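Local coordinates for phosphatidylglycerophosphatase and protein-tyrosine phosphatase 1 (Mus musculus, PDB 3RGO) that dephosphorylates phosphatidylglycerophosphate to phosphatidylglycerol, a step on the way to the mitochondrial phospholipid cardiolipin, at residues D26-G31 against L88-Y93; D6-L11 against A108-Q113. One frame throughout, in Å; residues are numbered along the deposited sequence.

Interaction 1: residues D26-G31 against L88-Y93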
# COMPACT_ATOMS: atom_id res chain seq x y z
N ASP A 26 -0.89 -16.85 8.28
CA ASP A 26 -2.31 -16.58 8.48
C ASP A 26 -2.93 -15.65 7.43
O ASP A 26 -4.07 -15.85 7.02
CB ASP A 26 -2.56 -16.02 9.88
CG ASP A 26 -2.21 -17.01 10.97
OD1 ASP A 26 -1.94 -18.19 10.65
OD2 ASP A 26 -2.20 -16.62 12.16
N GLU A 27 -2.17 -14.64 7.00
CA GLU A 27 -2.69 -13.65 6.05
C GLU A 27 -2.17 -13.87 4.64
O GLU A 27 -2.48 -13.10 3.73
CB GLU A 27 -2.34 -12.24 6.52
CG GLU A 27 -2.73 -11.93 7.95
CD GLU A 27 -4.23 -11.89 8.17
OE1 GLU A 27 -4.99 -12.07 7.19
OE2 GLU A 27 -4.66 -11.67 9.32
N ASN A 28 -1.37 -14.92 4.46
CA ASN A 28 -0.80 -15.28 3.16
C ASN A 28 0.02 -14.16 2.52
O ASN A 28 0.14 -14.08 1.30
CB ASN A 28 -1.89 -15.76 2.19
CG ASN A 28 -1.33 -16.56 1.02
OD1 ASN A 28 -2.02 -16.80 0.03
ND2 ASN A 28 -0.07 -16.96 1.13
N VAL A 29 0.60 -13.31 3.36
CA VAL A 29 1.43 -12.21 2.87
C VAL A 29 2.70 -12.72 2.20
O VAL A 29 3.53 -13.37 2.83
CB VAL A 29 1.83 -11.25 4.01
CG1 VAL A 29 2.88 -10.27 3.53
CG2 VAL A 29 0.61 -10.52 4.56
N ARG A 30 2.84 -12.43 0.91
CA ARG A 30 4.04 -12.80 0.17
C ARG A 30 4.73 -11.57 -0.40
O ARG A 30 5.78 -11.67 -1.03
CB ARG A 30 3.71 -13.79 -0.94
CG ARG A 30 3.23 -15.13 -0.43
CD ARG A 30 4.32 -15.81 0.39
NE ARG A 30 3.76 -16.68 1.42
CZ ARG A 30 3.33 -17.92 1.19
NH1 ARG A 30 3.39 -18.43 -0.03
NH2 ARG A 30 2.84 -18.65 2.18
N GLY A 31 4.12 -10.41 -0.19
CA GLY A 31 4.69 -9.17 -0.67
C GLY A 31 4.49 -8.08 0.36
O GLY A 31 3.52 -8.11 1.13
N LEU A 88 -1.42 -14.04 -8.28
CA LEU A 88 -0.86 -15.23 -7.66
C LEU A 88 -1.76 -15.75 -6.55
O LEU A 88 -1.51 -16.80 -5.97
CB LEU A 88 0.52 -14.92 -7.07
CG LEU A 88 1.64 -14.48 -8.02
CD1 LEU A 88 2.81 -13.89 -7.26
CD2 LEU A 88 2.08 -15.65 -8.87
N GLY A 89 -2.81 -14.99 -6.23
CA GLY A 89 -3.71 -15.35 -5.15
C GLY A 89 -3.08 -15.17 -3.79
O GLY A 89 -3.51 -15.78 -2.81
N GLN A 90 -2.06 -14.32 -3.72
CA GLN A 90 -1.34 -14.09 -2.47
C GLN A 90 -1.58 -12.66 -2.01
O GLN A 90 -2.23 -11.89 -2.71
CB GLN A 90 0.15 -14.39 -2.65
CG GLN A 90 0.43 -15.88 -2.89
CD GLN A 90 1.81 -16.15 -3.46
OE1 GLN A 90 2.59 -15.23 -3.70
NE2 GLN A 90 2.12 -17.42 -3.67
N CYS A 91 -1.06 -12.32 -0.84
CA CYS A 91 -1.41 -11.04 -0.23
C CYS A 91 -0.22 -10.10 -0.11
O CYS A 91 0.94 -10.53 -0.12
CB CYS A 91 -2.07 -11.25 1.13
SG CYS A 91 -3.55 -12.31 1.08
N VAL A 92 -0.52 -8.81 -0.01
CA VAL A 92 0.50 -7.79 0.14
C VAL A 92 0.16 -6.90 1.33
O VAL A 92 -0.97 -6.41 1.44
CB VAL A 92 0.63 -6.92 -1.13
CG1 VAL A 92 1.58 -5.75 -0.88
CG2 VAL A 92 1.11 -7.76 -2.30
N TYR A 93 1.14 -6.70 2.21
CA TYR A 93 0.99 -5.82 3.36
C TYR A 93 1.56 -4.46 2.99
O TYR A 93 2.72 -4.35 2.58
CB TYR A 93 1.75 -6.41 4.55
CG TYR A 93 1.47 -5.76 5.89
CD1 TYR A 93 2.14 -4.60 6.27
CD2 TYR A 93 0.59 -6.34 6.80
CE1 TYR A 93 1.90 -4.02 7.51
CE2 TYR A 93 0.35 -5.77 8.04
CZ TYR A 93 1.01 -4.61 8.39
OH TYR A 93 0.78 -4.04 9.63

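Interaction 2: residues D6-L11 against A108-Q113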
# COMPACT_ATOMS: atom_id res chain seq x y z
N ASP A 6 -8.97 -6.18 1.11
CA ASP A 6 -9.65 -7.17 0.29
C ASP A 6 -8.85 -8.47 0.28
O ASP A 6 -8.00 -8.69 1.15
CB ASP A 6 -9.95 -6.66 -1.13
CG ASP A 6 -8.69 -6.38 -1.95
OD1 ASP A 6 -7.59 -6.78 -1.53
OD2 ASP A 6 -8.81 -5.75 -3.03
N HIS A 7 -9.12 -9.35 -0.68
CA HIS A 7 -8.46 -10.64 -0.72
C HIS A 7 -6.94 -10.52 -0.91
O HIS A 7 -6.19 -11.44 -0.58
CB HIS A 7 -9.08 -11.52 -1.82
CG HIS A 7 -8.67 -12.96 -1.75
ND1 HIS A 7 -7.68 -13.49 -2.54
CD2 HIS A 7 -9.13 -13.97 -0.97
CE1 HIS A 7 -7.54 -14.78 -2.26
NE2 HIS A 7 -8.41 -15.09 -1.31
N THR A 8 -6.48 -9.39 -1.45
CA THR A 8 -5.05 -9.19 -1.73
C THR A 8 -4.36 -8.27 -0.73
O THR A 8 -3.33 -8.61 -0.15
CB THR A 8 -4.82 -8.59 -3.15
OG1 THR A 8 -5.36 -9.46 -4.15
CG2 THR A 8 -3.33 -8.38 -3.41
N VAL A 9 -4.95 -7.10 -0.52
CA VAL A 9 -4.26 -6.04 0.21
C VAL A 9 -4.60 -5.96 1.69
O VAL A 9 -5.76 -6.07 2.08
CB VAL A 9 -4.50 -4.67 -0.45
CG1 VAL A 9 -4.01 -3.53 0.45
CG2 VAL A 9 -3.83 -4.63 -1.81
N LEU A 10 -3.57 -5.77 2.51
CA LEU A 10 -3.76 -5.38 3.90
C LEU A 10 -3.07 -4.04 4.14
O LEU A 10 -2.04 -3.75 3.53
CB LEU A 10 -3.21 -6.44 4.85
CG LEU A 10 -3.76 -7.86 4.65
CD1 LEU A 10 -2.81 -8.68 3.78
CD2 LEU A 10 -3.99 -8.54 5.98
N LEU A 11 -3.66 -3.24 5.02
CA LEU A 11 -3.13 -1.93 5.38
C LEU A 11 -2.94 -1.88 6.89
O LEU A 11 -3.88 -2.15 7.64
CB LEU A 11 -4.10 -0.84 4.93
CG LEU A 11 -3.85 0.58 5.46
CD1 LEU A 11 -2.56 1.16 4.91
CD2 LEU A 11 -5.03 1.49 5.15
N ALA A 108 -5.39 3.49 -1.56
CA ALA A 108 -6.38 4.22 -2.32
C ALA A 108 -6.13 4.11 -3.82
O ALA A 108 -7.06 3.91 -4.60
CB ALA A 108 -6.42 5.71 -1.90
N ALA A 109 -4.87 4.24 -4.22
CA ALA A 109 -4.54 4.17 -5.64
C ALA A 109 -4.85 2.78 -6.19
O ALA A 109 -5.43 2.65 -7.27
CB ALA A 109 -3.07 4.52 -5.86
N TYR A 110 -4.47 1.76 -5.44
CA TYR A 110 -4.80 0.37 -5.77
C TYR A 110 -6.30 0.20 -6.03
O TYR A 110 -6.70 -0.32 -7.07
CB TYR A 110 -4.35 -0.56 -4.64
CG TYR A 110 -4.98 -1.93 -4.64
CD1 TYR A 110 -4.51 -2.93 -5.48
CD2 TYR A 110 -6.03 -2.22 -3.78
CE1 TYR A 110 -5.09 -4.19 -5.48
CE2 TYR A 110 -6.62 -3.47 -3.77
CZ TYR A 110 -6.14 -4.46 -4.62
OH TYR A 110 -6.72 -5.70 -4.61
N LEU A 111 -7.13 0.65 -5.08
CA LEU A 111 -8.58 0.52 -5.22
C LEU A 111 -9.13 1.31 -6.40
O LEU A 111 -10.04 0.85 -7.11
CB LEU A 111 -9.27 0.95 -3.92
CG LEU A 111 -9.01 0.06 -2.71
CD1 LEU A 111 -9.60 0.68 -1.45
CD2 LEU A 111 -9.56 -1.35 -2.93
N ILE A 112 -8.59 2.51 -6.62
CA ILE A 112 -9.00 3.31 -7.76
C ILE A 112 -8.82 2.53 -9.06
O ILE A 112 -9.73 2.45 -9.88
CB ILE A 112 -8.22 4.63 -7.84
CG1 ILE A 112 -8.66 5.57 -6.70
CG2 ILE A 112 -8.42 5.30 -9.20
CD1 ILE A 112 -7.81 6.82 -6.56
N GLN A 113 -7.65 1.93 -9.22
CA GLN A 113 -7.34 1.21 -10.44
C GLN A 113 -8.16 -0.06 -10.55
O GLN A 113 -8.75 -0.34 -11.59
CB GLN A 113 -5.84 0.88 -10.52
CG GLN A 113 -5.51 -0.09 -11.65
CD GLN A 113 -4.08 0.02 -12.11
OE1 GLN A 113 -3.40 1.01 -11.84
NE2 GLN A 113 -3.61 -1.00 -12.82
O HOH W 1 -7.75 -8.89 -4.70

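Interaction 1: residues D26-G31 against L88-Y93
Val-29 and Gly-31 meet Cys-91 and Val-92 as the opening residues of two neighbouring parallel strands, 29-35 and 91-95, in the central sheet of the phosphatase domain. Backbone bonds carry the contact. Cys-91 N donates to Asn-28 O (3.0 Å), and Tyr-93 N reaches Gly-31 O over 3.0 Å. Between these two rungs Cys-91 O accepts twice, from Arg-30 N at 2.9 Å and from Gly-31 N at 3.2 Å, the second the more bent at its hydrogen (140°). Val-29 pairs with Cys-91 but Gly-31 with Val-92, so the first strand carries one extra residue, a beta bulge that lets a single carbonyl grip two successive N-H groups. On the side of Val-92, Gln-90 lays its extended side chain obliquely across Arg-30: OE1 lies 3.3 Å from Arg-30 CB, and the amide and guanidinium planes are turned 57° apart. Arg-30 offers CB and CG to that amide, CG lying beside its own backbone N (chi1 -66°), while Tyr-85 of helix 72-88 touches both residues. On the opposite side, that of Cys-91, Val-29 sends CG1 to Tyr-93 CB, 4.1 Å away, and Leu-10 of strand 9-12 adds to this apolar patch. The Tyr-93 ring leads away from the contact, its OH bonded to Ala-13 O. Each strand follows closely on a helix, and Gly-89 closes helix 72-88 with a Schellman motif. Parallel strands entered from helices in this way are typical of the alpha/beta fold of dual-specificity phosphatases, in which strand 91-95 runs directly into the predicted phosphocysteine nucleophile, Cys-96.

Interaction 2: residues D6-L11 against A108-Q113
Asp-6 and Tyr-110 reach for one another from opposite directions, the carboxylate from a turn ahead of strand 9-12 and the phenol from helix 102-115. The hydroxyl donates to Asp-6 OD2 over 2.6 Å, using the syn lone pair of that oxygen. OD2 sits at the edge of the ring, in its plane, while the carboxylate itself stands nearly upright to the ring, at 80°. The tight part of the contact is completed by Val-9: its CG2 methyl rests over the ring centre, 3.6 Å from the centroid of Tyr-110 and 12° off the normal, a CH-pi contact. One aromatic side chain is thus held both by an edge and by a face. It bridges sheet and helix, CG standing anti to the backbone N (chi1 162°), and the two backbones stay well apart, with the CA atoms of Val-9 and Tyr-110 8.8 Å from each other. The acid is fixed by its other oxygen. Asp-6 OD1 accepts from Thr-8 N and Val-9 N, each at 2.8 Å, making an Asx turn and the wider Asx motif that leads into the strand; the second bond is almost straight. Bonds to both oxygens should limit rotation of the carboxylate. Packing is looser beside the hydroxyl, where Thr-8 CB lies 3.8 Å from Tyr-110 OH, and a water links Thr-8 OG1 (2.5 Å) to that hydroxyl, to which it donates weakly. Thr-8, Val-9 and Tyr-110 are all buried; Asp-6 alone of the four is partly exposed.

Overall arrangement
Interactions 1 and 2, with centres about 12 Å apart, meet through adjacent strands of one mixed five-stranded sheet: strand 91-95 lies between 29-35 and 9-12. Probable hydrogen bonds from Val-92 N to Thr-8 O and from Leu-10 N to Val-92 O join them directly. Along the chain the order is 6-11, 26-31, 88-93, 108-113, so interaction 1 is nested within the loop closed by interaction 2. The first ties strand to strand, the second ties the sheet to helix 102-115. Strand 91-95 and that helix follow each other in sequence, and the connection between them carries Cys-96, the predicted nucleophile; interaction 1 involves the strand before it, interaction 2 the helix after it.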